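PDB 4H40: putative cell adhesion protein from Bacteroides fragilis, which is probably a pilus (fimbrial) component of the fimbrillin-like family, with a putative role in cell adhesion. Local coordinates for residues P25-S30 with A293-N298. Numbering follows the deposited sequence.
Sequences PSISPS and AGHSYN
I27 bridges H295 through two backbone hydrogen bonds to the residues beside it, the pattern of a parallel beta bridge. I27 N donates to G294 O at 3.3 Å, and I27 O accepts from S296 N at 2.8 Å. The second donor stands 46° above the carbonyl plane rather than on a lone pair. Pairing stops at this one bridge, the segments running 72° apart. Two CA-H...O contacts accompany it: S26 CA approaches G294 O, and H295 CA approaches I27 O. The same I27 oxygen sits at the edge of the H295 ring, in its plane, 3.6 Å from CD2.

Among the side chains, one polar pair joins the segments. S26 OG, anti to its backbone nitrogen (chi1 180°), reaches S296 OG at 2.7 Å; either hydroxyl could be the donor. Strand 177-190 lies beside this pair, with N179 touching S26 and R183 touching S296.

The apolar part is built on P29, whose CG meets the Y297 ring obliquely, 3.4 Å from CE2. Separately, P29 CD lies beside a backbone carbonyl oxygen, S296 O. T292 holds a polar atom of each ring: its OG1 bonds H295 ND1, and its backbone N bonds Y297 OH.

The contact lays the chain leaving strand 23-24 across the start of strand 296-305; both strands pair in parallel with 177-190 of this fimbrillin-like protein. I27 O takes one N-H bond, from S296, plus the CA-H...O contact from H295. Two of the three hydrogen bonds across the contact are backbone to backbone, so they depend little on side-chain identity; the serine pair adds a polar contact at S26 and the P29-Y297 contact an apolar one at P29.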
loop_
_atom_site.group_PDB
_atom_site.type_symbol
_atom_site.label_atom_id
_atom_site.label_comp_id
_atom_site.label_asym_id
_atom_site.label_seq_id
_atom_site.Cartn_x
_atom_site.Cartn_y
_atom_site.Cartn_z
ATOM N N PRO B 25 -10.969 -22.124 6.114
ATOM C CA PRO B 25 -10.980 -21.182 4.985
ATOM C C PRO B 25 -9.795 -20.222 5.016
ATOM O O PRO B 25 -9.167 -20.003 6.055
ATOM C CB PRO B 25 -12.298 -20.433 5.189
ATOM C CG PRO B 25 -12.498 -20.465 6.655
ATOM C CD PRO B 25 -11.999 -21.779 7.114
ATOM N N SER B 26 -9.517 -19.630 3.879
ATOM C CA SER B 26 -8.463 -18.642 3.710
ATOM C C SER B 26 -8.737 -17.392 4.591
ATOM O O SER B 26 -9.893 -16.960 4.669
ATOM C CB SER B 26 -8.401 -18.260 2.239
ATOM O OG SER B 26 -7.386 -17.298 2.041
ATOM N N ILE B 27 -7.695 -16.840 5.266
ATOM C CA ILE B 27 -7.801 -15.645 6.121
ATOM C C ILE B 27 -6.739 -14.609 5.738
ATOM O O ILE B 27 -5.816 -14.907 4.989
ATOM C CB ILE B 27 -7.714 -15.967 7.644
ATOM C CG1 ILE B 27 -6.399 -16.671 8.031
ATOM C CG2 ILE B 27 -8.958 -16.688 8.177
ATOM C CD1 ILE B 27 -5.696 -16.012 9.252
ATOM N N SER B 28 -6.847 -13.400 6.269
ATOM C CA SER B 28 -5.860 -12.365 5.975
ATOM C C SER B 28 -4.557 -12.634 6.724
ATOM O O SER B 28 -4.605 -13.183 7.832
ATOM C CB SER B 28 -6.399 -10.991 6.347
ATOM O OG SER B 28 -7.394 -10.585 5.420
ATOM N N PRO B 29 -3.386 -12.191 6.197
ATOM C CA PRO B 29 -2.137 -12.373 6.946
ATOM C C PRO B 29 -2.123 -11.658 8.305
ATOM O O PRO B 29 -2.931 -10.776 8.614
ATOM C CB PRO B 29 -1.078 -11.777 6.018
ATOM C CG PRO B 29 -1.693 -11.760 4.697
ATOM C CD PRO B 29 -3.129 -11.508 4.913
ATOM N N SER B 30 -1.209 -12.127 9.136
ATOM C CA SER B 30 -0.867 -11.712 10.494
ATOM C C SER B 30 0.363 -12.538 10.852
ATOM O O SER B 30 0.425 -13.721 10.469
ATOM C CB SER B 30 -2.034 -11.920 11.464
ATOM O OG SER B 30 -2.396 -13.284 11.615
ATOM N N ALA B 293 0.467 -19.733 1.348
ATOM C CA ALA B 293 -0.623 -20.698 1.360
ATOM C C ALA B 293 -1.578 -20.430 2.486
ATOM O O ALA B 293 -1.137 -20.255 3.611
ATOM C CB ALA B 293 -0.061 -22.099 1.502
ATOM N N GLY B 294 -2.873 -20.436 2.183
ATOM C CA GLY B 294 -3.933 -20.263 3.170
ATOM C C GLY B 294 -4.279 -18.831 3.512
ATOM O O GLY B 294 -5.113 -18.614 4.385
ATOM N N HIS B 295 -3.670 -17.839 2.809
ATOM C CA HIS B 295 -3.931 -16.418 3.073
ATOM C C HIS B 295 -4.608 -15.700 1.925
ATOM O O HIS B 295 -4.445 -16.083 0.765
ATOM C CB HIS B 295 -2.650 -15.681 3.426
ATOM C CG HIS B 295 -2.070 -16.137 4.724
ATOM N ND1 HIS B 295 -0.842 -16.744 4.777
ATOM C CD2 HIS B 295 -2.589 -16.084 5.976
ATOM C CE1 HIS B 295 -0.636 -17.021 6.053
ATOM N NE2 HIS B 295 -1.666 -16.661 6.808
ATOM N N SER B 296 -5.388 -14.655 2.269
ATOM C CA SER B 296 -6.127 -13.795 1.343
ATOM C C SER B 296 -5.486 -12.440 1.283
ATOM O O SER B 296 -5.173 -11.855 2.315
ATOM C CB SER B 296 -7.579 -13.643 1.768
ATOM O OG SER B 296 -8.336 -14.824 1.579
ATOM N N TYR B 297 -5.301 -11.937 0.073
ATOM C CA TYR B 297 -4.713 -10.636 -0.177
ATOM C C TYR B 297 -5.826 -9.861 -0.849
ATOM O O TYR B 297 -6.079 -10.026 -2.043
ATOM C CB TYR B 297 -3.390 -10.788 -0.989
ATOM C CG TYR B 297 -2.402 -11.664 -0.243
ATOM C CD1 TYR B 297 -2.439 -13.054 -0.368
ATOM C CD2 TYR B 297 -1.533 -11.121 0.696
ATOM C CE1 TYR B 297 -1.620 -13.874 0.398
ATOM C CE2 TYR B 297 -0.689 -11.932 1.449
ATOM C CZ TYR B 297 -0.769 -13.311 1.330
ATOM O OH TYR B 297 0.072 -14.111 2.071
ATOM N N ASN B 298 -6.638 -9.209 -0.002
ATOM C CA ASN B 298 -7.836 -8.440 -0.342
ATOM C C ASN B 298 -7.546 -6.988 -0.628
ATOM O O ASN B 298 -6.842 -6.353 0.117
ATOM C CB ASN B 298 -8.813 -8.512 0.812
ATOM C CG ASN B 298 -9.064 -9.917 1.240
ATOM O OD1 ASN B 298 -9.171 -10.818 0.403
ATOM N ND2 ASN B 298 -9.128 -10.141 2.550
#